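PDB 3WYZ: ribonuclease P protein component 3 from Thermococcus kodakarensis KOD1, which probably serves as a protein subunit of ribonuclease P, the RNA-containing enzyme that matures tRNA by cutting the 5' extension from its precursors. Local coordinates for residues M159-W163 / L194-M200; F122-G128 / L165-Y169; V35-V41 / K64-V70. All coordinates share one frame; numbering follows the deposited sequence. Where two conformers were deposited one is given.

Interaction 1 of 3, residues M159-W163 / L194-M200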
loop_
_atom_site.group_PDB
_atom_site.type_symbol
_atom_site.label_atom_id
_atom_site.label_comp_id
_atom_site.label_asym_id
_atom_site.label_seq_id
_atom_site.Cartn_x
_atom_site.Cartn_y
_atom_site.Cartn_z
ATOM N N MET A 159 -13.735 -1.148 2.168
ATOM C CA MET A 159 -13.025 -0.130 1.407
ATOM C C MET A 159 -13.807 1.179 1.346
ATOM O O MET A 159 -13.213 2.252 1.399
ATOM C CB MET A 159 -12.744 -0.621 -0.006
ATOM C CG MET A 159 -11.673 -1.691 -0.073
ATOM S SD MET A 159 -11.347 -2.191 -1.770
ATOM C CE MET A 159 -10.115 -3.460 -1.520
ATOM N N MET A 160 -15.131 1.084 1.234
ATOM C CA MET A 160 -16.003 2.256 1.287
ATOM C C MET A 160 -15.927 2.957 2.643
ATOM O O MET A 160 -15.837 4.178 2.690
ATOM C CB MET A 160 -17.453 1.874 0.980
ATOM C CG MET A 160 -17.699 1.503 -0.475
ATOM S SD MET A 160 -19.344 0.816 -0.748
ATOM C CE MET A 160 -19.155 0.041 -2.355
ATOM N N LYS A 161 -15.964 2.193 3.734
ATOM C CA LYS A 161 -15.881 2.769 5.085
ATOM C C LYS A 161 -14.534 3.459 5.311
ATOM O O LYS A 161 -14.474 4.556 5.865
ATOM C CB LYS A 161 -16.093 1.704 6.174
ATOM C CG LYS A 161 -17.481 1.071 6.198
ATOM C CD LYS A 161 -17.920 0.717 7.617
ATOM C CE LYS A 161 -19.010 -0.353 7.639
ATOM N NZ LYS A 161 -19.784 -0.351 8.919
ATOM N N THR A 162 -13.459 2.803 4.884
ATOM C CA THR A 162 -12.120 3.350 5.016
ATOM C C THR A 162 -11.938 4.598 4.151
ATOM O O THR A 162 -11.319 5.571 4.583
ATOM C CB THR A 162 -11.056 2.305 4.645
ATOM O OG1 THR A 162 -11.204 1.150 5.483
ATOM C CG2 THR A 162 -9.671 2.864 4.818
ATOM N N TRP A 163 -12.466 4.575 2.933
ATOM C CA TRP A 163 -12.380 5.743 2.057
ATOM C C TRP A 163 -13.065 6.960 2.683
ATOM O O TRP A 163 -12.508 8.046 2.686
ATOM C CB TRP A 163 -12.981 5.450 0.679
ATOM C CG TRP A 163 -13.335 6.694 -0.091
ATOM C CD1 TRP A 163 -14.568 7.064 -0.519
ATOM C CD2 TRP A 163 -12.439 7.745 -0.489
ATOM N NE1 TRP A 163 -14.504 8.274 -1.173
ATOM C CE2 TRP A 163 -13.210 8.716 -1.163
ATOM C CE3 TRP A 163 -11.066 7.960 -0.330
ATOM C CZ2 TRP A 163 -12.653 9.884 -1.698
ATOM C CZ3 TRP A 163 -10.508 9.127 -0.861
ATOM C CH2 TRP A 163 -11.309 10.077 -1.533
ATOM N N LEU A 194 -11.786 1.050 -9.531
ATOM C CA LEU A 194 -11.905 0.591 -8.147
ATOM C C LEU A 194 -12.201 1.782 -7.242
ATOM O O LEU A 194 -13.088 1.713 -6.395
ATOM C CB LEU A 194 -10.632 -0.115 -7.679
ATOM C CG LEU A 194 -10.585 -0.586 -6.218
ATOM C CD1 LEU A 194 -11.713 -1.557 -5.904
ATOM C CD2 LEU A 194 -9.240 -1.224 -5.911
ATOM N N GLY A 195 -11.461 2.874 -7.430
ATOM C CA GLY A 195 -11.711 4.106 -6.689
ATOM C C GLY A 195 -13.162 4.548 -6.794
ATOM O O GLY A 195 -13.825 4.777 -5.783
ATOM N N ILE A 196 -13.657 4.656 -8.022
ATOM C CA ILE A 196 -15.038 5.071 -8.266
ATOM C C ILE A 196 -16.033 4.102 -7.614
ATOM O O ILE A 196 -17.022 4.544 -7.029
ATOM C CB ILE A 196 -15.343 5.197 -9.778
ATOM C CG1 ILE A 196 -14.492 6.305 -10.411
ATOM C CG2 ILE A 196 -16.824 5.489 -10.014
ATOM C CD1 ILE A 196 -14.311 6.148 -11.907
ATOM N N ASN A 197 -15.769 2.798 -7.700
ATOM C CA ASN A 197 -16.608 1.791 -7.025
ATOM C C ASN A 197 -16.689 2.001 -5.519
ATOM O O ASN A 197 -17.731 1.778 -4.910
ATOM C CB ASN A 197 -16.081 0.376 -7.279
ATOM C CG ASN A 197 -16.364 -0.117 -8.681
ATOM O OD1 ASN A 197 -16.749 0.650 -9.564
ATOM N ND2 ASN A 197 -16.164 -1.413 -8.894
ATOM N N ILE A 198 -15.568 2.404 -4.931
ATOM C CA ILE A 198 -15.457 2.639 -3.495
ATOM C C ILE A 198 -16.070 3.977 -3.092
ATOM O O ILE A 198 -16.284 4.228 -1.911
ATOM C CB ILE A 198 -13.969 2.551 -3.060
ATOM C CG1 ILE A 198 -13.426 1.144 -3.322
ATOM C CG2 ILE A 198 -13.770 2.897 -1.597
ATOM C CD1 ILE A 198 -14.308 0.034 -2.817
ATOM N N GLY A 199 -16.351 4.839 -4.065
ATOM C CA GLY A 199 -17.017 6.116 -3.807
ATOM C C GLY A 199 -16.190 7.358 -4.071
ATOM O O GLY A 199 -16.589 8.454 -3.672
ATOM N N MET A 200 -15.045 7.195 -4.735
ATOM C CA MET A 200 -14.198 8.324 -5.088
ATOM C C MET A 200 -14.772 9.052 -6.301
ATOM O O MET A 200 -15.401 8.445 -7.160
ATOM C CB MET A 200 -12.774 7.850 -5.389
ATOM C CG MET A 200 -12.128 7.062 -4.260
ATOM S SD MET A 200 -10.398 6.683 -4.579
ATOM C CE MET A 200 -9.715 8.314 -4.384
#

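Interaction 2 of 3, residues F122-G128 / L165-Y169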
loop_
_atom_site.group_PDB
_atom_site.type_symbol
_atom_site.label_atom_id
_atom_site.label_comp_id
_atom_site.label_asym_id
_atom_site.label_seq_id
_atom_site.Cartn_x
_atom_site.Cartn_y
_atom_site.Cartn_z
ATOM N N PHE A 122 -10.292 0.212 10.700
ATOM C CA PHE A 122 -9.963 1.622 10.551
ATOM C C PHE A 122 -11.150 2.408 11.094
ATOM O O PHE A 122 -12.300 2.085 10.796
ATOM C CB PHE A 122 -9.730 1.935 9.070
ATOM C CG PHE A 122 -8.899 3.159 8.819
ATOM C CD1 PHE A 122 -7.531 3.135 9.032
ATOM C CD2 PHE A 122 -9.475 4.325 8.327
ATOM C CE1 PHE A 122 -6.760 4.252 8.788
ATOM C CE2 PHE A 122 -8.705 5.447 8.073
ATOM C CZ PHE A 122 -7.346 5.407 8.303
ATOM N N ASP A 123 -10.861 3.428 11.896
ATOM C CA ASP A 123 -11.890 4.203 12.583
ATOM C C ASP A 123 -11.452 5.661 12.757
ATOM O O ASP A 123 -10.353 6.037 12.343
ATOM C CB ASP A 123 -12.201 3.561 13.944
ATOM C CG ASP A 123 -10.956 3.366 14.813
ATOM O OD1 ASP A 123 -9.874 3.903 14.476
ATOM O OD2 ASP A 123 -11.065 2.667 15.847
ATOM N N HIS A 124 -12.320 6.474 13.355
ATOM C CA HIS A 124 -12.008 7.878 13.637
ATOM C C HIS A 124 -10.647 8.054 14.309
ATOM O O HIS A 124 -9.912 8.989 13.975
ATOM C CB HIS A 124 -13.100 8.509 14.510
ATOM C CG HIS A 124 -14.396 8.734 13.792
ATOM N ND1 HIS A 124 -14.642 9.858 13.029
ATOM C CD2 HIS A 124 -15.522 7.983 13.725
ATOM C CE1 HIS A 124 -15.861 9.788 12.522
ATOM N NE2 HIS A 124 -16.416 8.659 12.929
ATOM N N THR A 125 -10.318 7.156 15.242
ATOM C CA THR A 125 -9.051 7.204 15.977
ATOM C C THR A 125 -7.847 6.995 15.052
ATOM O O THR A 125 -6.939 7.821 15.013
ATOM C CB THR A 125 -9.014 6.143 17.105
ATOM O OG1 THR A 125 -10.080 6.386 18.033
ATOM C CG2 THR A 125 -7.678 6.163 17.855
ATOM N N LEU A 126 -7.841 5.887 14.315
ATOM C CA LEU A 126 -6.734 5.584 13.403
ATOM C C LEU A 126 -6.660 6.569 12.247
ATOM O O LEU A 126 -5.564 6.910 11.789
ATOM C CB LEU A 126 -6.854 4.168 12.856
ATOM C CG LEU A 126 -6.638 3.025 13.847
ATOM C CD1 LEU A 126 -7.100 1.698 13.267
ATOM C CD2 LEU A 126 -5.175 2.954 14.243
ATOM N N ALA A 127 -7.819 7.023 11.776
ATOM C CA ALA A 127 -7.877 7.986 10.677
ATOM C C ALA A 127 -7.215 9.288 11.092
ATOM O O ALA A 127 -6.439 9.868 10.327
ATOM C CB ALA A 127 -9.316 8.233 10.247
ATOM N N GLY A 128 -7.525 9.725 12.311
ATOM C CA GLY A 128 -6.942 10.925 12.884
ATOM C C GLY A 128 -5.440 10.848 13.016
ATOM O O GLY A 128 -4.735 11.753 12.588
ATOM N N LEU A 165 -13.594 7.694 5.750
ATOM C CA LEU A 165 -12.762 8.165 6.861
ATOM C C LEU A 165 -11.506 8.864 6.345
ATOM O O LEU A 165 -11.202 9.974 6.761
ATOM C CB LEU A 165 -12.361 6.999 7.774
ATOM C CG LEU A 165 -13.457 6.498 8.716
ATOM C CD1 LEU A 165 -13.104 5.132 9.295
ATOM C CD2 LEU A 165 -13.702 7.506 9.826
ATOM N N VAL A 166 -10.785 8.192 5.448
ATOM C CA VAL A 166 -9.616 8.755 4.773
ATOM C C VAL A 166 -9.924 10.133 4.182
ATOM O O VAL A 166 -9.144 11.078 4.341
ATOM C CB VAL A 166 -9.124 7.807 3.647
ATOM C CG1 VAL A 166 -8.260 8.535 2.631
ATOM C CG2 VAL A 166 -8.365 6.616 4.227
ATOM N N LYS A 167 -11.057 10.237 3.501
ATOM C CA LYS A 167 -11.453 11.477 2.855
ATOM C C LYS A 167 -11.746 12.589 3.866
ATOM O O LYS A 167 -11.327 13.738 3.668
ATOM C CB LYS A 167 -12.665 11.236 1.959
ATOM C CG LYS A 167 -12.977 12.382 1.010
ATOM C CD LYS A 167 -14.320 13.012 1.323
ATOM C CE LYS A 167 -14.829 13.859 0.165
ATOM N NZ LYS A 167 -16.314 14.003 0.208
ATOM N N LYS A 168 -12.447 12.239 4.946
ATOM C CA LYS A 168 -12.822 13.208 5.973
ATOM C C LYS A 168 -11.606 13.735 6.733
ATOM O O LYS A 168 -11.495 14.929 6.982
ATOM C CB LYS A 168 -13.810 12.587 6.965
ATOM C CG LYS A 168 -14.535 13.611 7.830
ATOM C CD LYS A 168 -15.375 12.952 8.904
ATOM C CE LYS A 168 -16.638 12.313 8.342
ATOM N NZ LYS A 168 -17.102 11.182 9.197
ATOM N N TYR A 169 -10.696 12.837 7.095
ATOM C CA TYR A 169 -9.503 13.208 7.853
ATOM C C TYR A 169 -8.331 13.646 6.965
ATOM O O TYR A 169 -7.247 13.928 7.463
ATOM C CB TYR A 169 -9.089 12.050 8.763
ATOM C CG TYR A 169 -9.970 11.927 9.981
ATOM C CD1 TYR A 169 -11.132 11.164 9.952
ATOM C CD2 TYR A 169 -9.652 12.594 11.163
ATOM C CE1 TYR A 169 -11.947 11.059 11.065
ATOM C CE2 TYR A 169 -10.465 12.497 12.279
ATOM C CZ TYR A 169 -11.606 11.727 12.225
ATOM O OH TYR A 169 -12.407 11.624 13.331
#

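Interaction 3 of 3, residues V35-V41 / K64-V70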
loop_
_atom_site.group_PDB
_atom_site.type_symbol
_atom_site.label_atom_id
_atom_site.label_comp_id
_atom_site.label_asym_id
_atom_site.label_seq_id
_atom_site.Cartn_x
_atom_site.Cartn_y
_atom_site.Cartn_z
ATOM N N VAL A 35 6.880 0.774 -8.359
ATOM C CA VAL A 35 7.613 0.400 -7.160
ATOM C C VAL A 35 7.543 -1.118 -6.965
ATOM O O VAL A 35 6.459 -1.685 -6.919
ATOM C CB VAL A 35 7.027 1.114 -5.926
ATOM C CG1 VAL A 35 7.767 0.704 -4.656
ATOM C CG2 VAL A 35 7.063 2.630 -6.113
ATOM N N PHE A 36 8.699 -1.770 -6.872
ATOM C CA PHE A 36 8.758 -3.195 -6.574
ATOM C C PHE A 36 8.760 -3.418 -5.065
ATOM O O PHE A 36 9.604 -2.882 -4.351
ATOM C CB PHE A 36 9.997 -3.842 -7.194
ATOM C CG PHE A 36 10.079 -5.326 -6.955
ATOM C CD1 PHE A 36 10.687 -5.826 -5.807
ATOM C CD2 PHE A 36 9.541 -6.216 -7.868
ATOM C CE1 PHE A 36 10.755 -7.190 -5.578
ATOM C CE2 PHE A 36 9.608 -7.580 -7.648
ATOM C CZ PHE A 36 10.217 -8.067 -6.502
ATOM N N THR A 37 7.815 -4.216 -4.583
ATOM C CA THR A 37 7.672 -4.475 -3.158
ATOM C C THR A 37 8.222 -5.856 -2.791
ATOM O O THR A 37 7.824 -6.869 -3.370
ATOM C CB THR A 37 6.192 -4.387 -2.739
ATOM O OG1 THR A 37 5.698 -3.064 -3.008
ATOM C CG2 THR A 37 6.031 -4.700 -1.259
ATOM N N LYS A 38 9.157 -5.882 -1.846
ATOM C CA LYS A 38 9.663 -7.132 -1.299
ATOM C C LYS A 38 8.829 -7.493 -0.075
ATOM O O LYS A 38 8.802 -6.754 0.908
ATOM C CB LYS A 38 11.136 -6.998 -0.908
ATOM C CG LYS A 38 11.759 -8.280 -0.373
ATOM C CD LYS A 38 13.017 -7.994 0.433
ATOM C CE LYS A 38 13.680 -9.279 0.913
ATOM N NZ LYS A 38 12.839 -10.054 1.864
ATOM N N LYS A 39 8.143 -8.626 -0.147
ATOM C CA LYS A 39 7.323 -9.106 0.954
ATOM C C LYS A 39 8.232 -9.731 2.009
ATOM O O LYS A 39 9.095 -10.549 1.685
ATOM C CB LYS A 39 6.300 -10.115 0.436
ATOM C CG LYS A 39 5.157 -10.401 1.394
ATOM C CD LYS A 39 3.974 -11.013 0.658
ATOM C CE LYS A 39 2.860 -11.398 1.615
ATOM N NZ LYS A 39 1.633 -11.837 0.895
ATOM N N LEU A 40 8.047 -9.332 3.265
ATOM C CA LEU A 40 8.947 -9.731 4.343
ATOM C C LEU A 40 8.199 -10.210 5.590
ATOM O O LEU A 40 7.582 -9.415 6.298
ATOM C CB LEU A 40 9.858 -8.559 4.699
ATOM C CG LEU A 40 10.899 -8.783 5.792
ATOM C CD1 LEU A 40 11.693 -10.062 5.541
ATOM C CD2 LEU A 40 11.825 -7.579 5.885
ATOM N N VAL A 41 8.286 -11.516 5.853
ATOM C CA VAL A 41 7.622 -12.148 6.994
ATOM C C VAL A 41 8.603 -12.281 8.153
ATOM O O VAL A 41 9.664 -12.887 8.000
ATOM C CB VAL A 41 7.087 -13.544 6.627
ATOM C CG1 VAL A 41 6.145 -14.056 7.711
ATOM C CG2 VAL A 41 6.390 -13.513 5.266
ATOM N N LYS A 64 13.125 1.671 -7.804
ATOM C CA LYS A 64 12.334 2.011 -6.622
ATOM C C LYS A 64 11.895 0.733 -5.914
ATOM O O LYS A 64 11.340 -0.173 -6.539
ATOM C CB LYS A 64 11.107 2.833 -7.014
ATOM C CG LYS A 64 11.434 4.178 -7.649
ATOM C CD LYS A 64 11.954 5.149 -6.607
ATOM C CE LYS A 64 12.217 6.540 -7.169
ATOM N NZ LYS A 64 12.927 7.457 -6.224
ATOM N N VAL A 65 12.142 0.666 -4.612
ATOM C CA VAL A 65 11.860 -0.533 -3.837
ATOM C C VAL A 65 11.077 -0.192 -2.572
ATOM O O VAL A 65 11.406 0.765 -1.862
ATOM C CB VAL A 65 13.165 -1.287 -3.464
ATOM C CG1 VAL A 65 12.867 -2.492 -2.581
ATOM C CG2 VAL A 65 13.894 -1.744 -4.720
ATOM N N ALA A 66 10.036 -0.979 -2.304
ATOM C CA ALA A 66 9.298 -0.894 -1.043
ATOM C C ALA A 66 9.483 -2.176 -0.244
ATOM O O ALA A 66 9.720 -3.245 -0.805
ATOM C CB ALA A 66 7.832 -0.649 -1.304
ATOM N N LEU A 67 9.378 -2.059 1.072
ATOM C CA LEU A 67 9.499 -3.197 1.963
ATOM C C LEU A 67 8.176 -3.412 2.692
ATOM O O LEU A 67 7.752 -2.560 3.480
ATOM C CB LEU A 67 10.625 -2.940 2.959
ATOM C CG LEU A 67 11.092 -4.123 3.802
ATOM C CD1 LEU A 67 11.744 -5.189 2.930
ATOM C CD2 LEU A 67 12.056 -3.627 4.870
ATOM N N LEU A 68 7.524 -4.540 2.427
ATOM C CA LEU A 68 6.241 -4.852 3.055
ATOM C C LEU A 68 6.428 -5.788 4.244
ATOM O O LEU A 68 6.760 -6.963 4.073
ATOM C CB LEU A 68 5.277 -5.472 2.040
ATOM C CG LEU A 68 3.931 -5.953 2.599
ATOM C CD1 LEU A 68 3.085 -4.783 3.069
ATOM C CD2 LEU A 68 3.189 -6.775 1.560
ATOM N N LEU A 69 6.196 -5.260 5.442
ATOM C CA LEU A 69 6.317 -6.036 6.667
ATOM C C LEU A 69 4.994 -6.707 7.005
ATOM O O LEU A 69 3.976 -6.034 7.180
ATOM C CB LEU A 69 6.740 -5.143 7.837
ATOM C CG LEU A 69 8.021 -4.327 7.684
ATOM C CD1 LEU A 69 8.311 -3.590 8.987
ATOM C CD2 LEU A 69 9.204 -5.199 7.274
ATOM N N VAL A 70 5.014 -8.035 7.086
ATOM C CA VAL A 70 3.879 -8.795 7.600
ATOM C C VAL A 70 4.327 -9.481 8.896
ATOM O O VAL A 70 5.284 -10.256 8.907
ATOM C CB VAL A 70 3.324 -9.794 6.556
ATOM C CG1 VAL A 70 3.171 -9.118 5.198
ATOM C CG2 VAL A 70 4.206 -11.019 6.412
#

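Interaction 1 of 3, residues M159-W163 / L194-M200
Trp163 meets Ile198 and Met200, and Met159 meets Ile198, where two outer helices of a TIM-barrel-like fold cross almost perpendicularly: the local axes of 159-163 and 194-198 make an angle of 83° and approach to 9.8 Å. Trp163 spans the contact from root to rim. Its CB rests on Ile198 CG2 at 3.5 Å; CD1 comes next to Ile198 O, and NE1 lies 3.3 Å from Gly199 O. Farther out, Met200 CG sits over the centre of the six-membered ring, a CH-pi contact 3.8 Å from the centroid, SD follows above the same face as a Met-aromatic contact, and CE lies near Trp163 CZ3 and CH2; all this holds for one of two modelled conformers of Met200. With CG anti to the backbone N (chi1 161°), the indole is swung along the end of helix 188-198. An alanine in place of Trp163 would keep only the CB end of this contact and is likely to open a gap beside Gly199, with Met200 robbed of the ring face beneath it. The chain turns there by a Schellman motif: Gly199 takes a positive phi of 114°, and Met200 N bonds back to Gly195 O at 2.9 Å. On the other flank Met159 SD meets Leu194 CD1, while Met160 lays CG against Ile198 O and, extended beyond it, brings CE to Asn197 O. Ile198 wedges in between, its CG2 3.1 Å from Met159 O and its CD1 pressed to 3.3 Å from Met159 CB, tighter than ordinary carbon contact.

Interaction 2 of 3, residues F122-G128 / L165-Y169
The N-terminal end of helix 124-133, with His124, Ala127 and Gly128, packs on the C-terminal end of helix 149-168 through Leu165 and Tyr169. One polar bond crosses the contact: His124 ND1 and Tyr169 OH are 2.9 Å apart at an angle of 152°, and either may be the donor. The hydroxyl lies near the imidazole plane, at the ring's edge, and the two rings meet rim to rim with planes turned 72° to each other. Leu165 CD2 stands over the centre of one imidazole face, 4.0 Å from the centroid of the His124 ring, so that a methyl on the face and a hydroxyl at the edge together limit how the ring can turn. Lys168 NZ comes within 3.8 Å of His124 CE1 from an oblique direction; a positive charge so near would probably make protonation of the imidazole less easy. In the barrel one of these outer helices follows strand 109-111 and the other comes after strand 136-140, and Phe122 and Val166 both reach Ile137 of the latter strand. Leu165, its CG anti to the carbonyl carbon (chi1 -76°), sends CD1 to Phe122 O at 3.5 Å while CD2 takes the imidazole face; its CB lies by the Phe122 ring. The phenol of Tyr169 is met obliquely by Ala127 CB, 3.5 Å from CD1, while Gly128 N lies over one face toward the rim and Gly128 CA approaches CD2 to 3.6 Å. Asp123, the N-cap of helix 124-133, accepts from Leu126 N through OD1 at 2.8 Å.

Interaction 3 of 3, residues V35-V41 / K64-V70
Phe36 touches strand 65-70 mainly through its backbone, its O accepting from Ala66 N at 2.8 Å; its flat ring turns away to stack with Tyr62 and touch Leu58 of helix 48-62. The other flat groups are the peptides, joined by six hydrogen bonds in unbroken parallel register. In five of them the donor is tilted 22-32° from the carbonyl plane; Leu40 N instead meets Leu68 O nearly along the C=O axis, at 2.8 Å. On the face with Phe36, Leu40 CD2 lies 3.8 Å from both Leu67 CD1 and Leu69 CD2, bridging two alternate leucines of the adjacent strand. On the face with Thr37 one pair is tighter than usual: Thr37 CG2, anti to its own N, presses Leu68 CB at 3.5 Å, while OG1, beside Ala66 CB, bonds Asp17 OD1. Val41 CG2 meets Val70 CG2 at 3.5 Å, and Lys39 pairs its NZ with Glu180. Since helix 48-62 covers the Phe36 face, through Leu58 against Phe36, Lys38 and Val65, the Thr37 face looks into the barrel. Strand 33-41, helix 48-62 and strand 65-70 thus form a beta-alpha-beta crossover, the repeating unit of TIM-barrel folds.

Overall arrangement
Interactions 1 and 2 share helix 149-168 and touch each other, Thr162 CG2 lying 3.8 Å from Phe122 CD2, whereas interaction 3 lies on the opposite side of the chain's centre, its nearest atoms about 14 Å from interaction 1 and 15 Å from interaction 2. Interaction 3 is sheet building, closed by regular backbone bonds between adjacent strands, and is partly buried: Ala66 and Leu68 inside, Lys39 and Val41 exposed. The other two are outer-layer helix packing and rely on side chains. Interaction 1 is mostly buried and apolar, with sulfur and indole in contact; interaction 2, nearer the surface, adds a histidine-tyrosine bond and a lysine. Interactions 1 and 2 join helix 149-168 to helices 188-198 and 124-133 respectively.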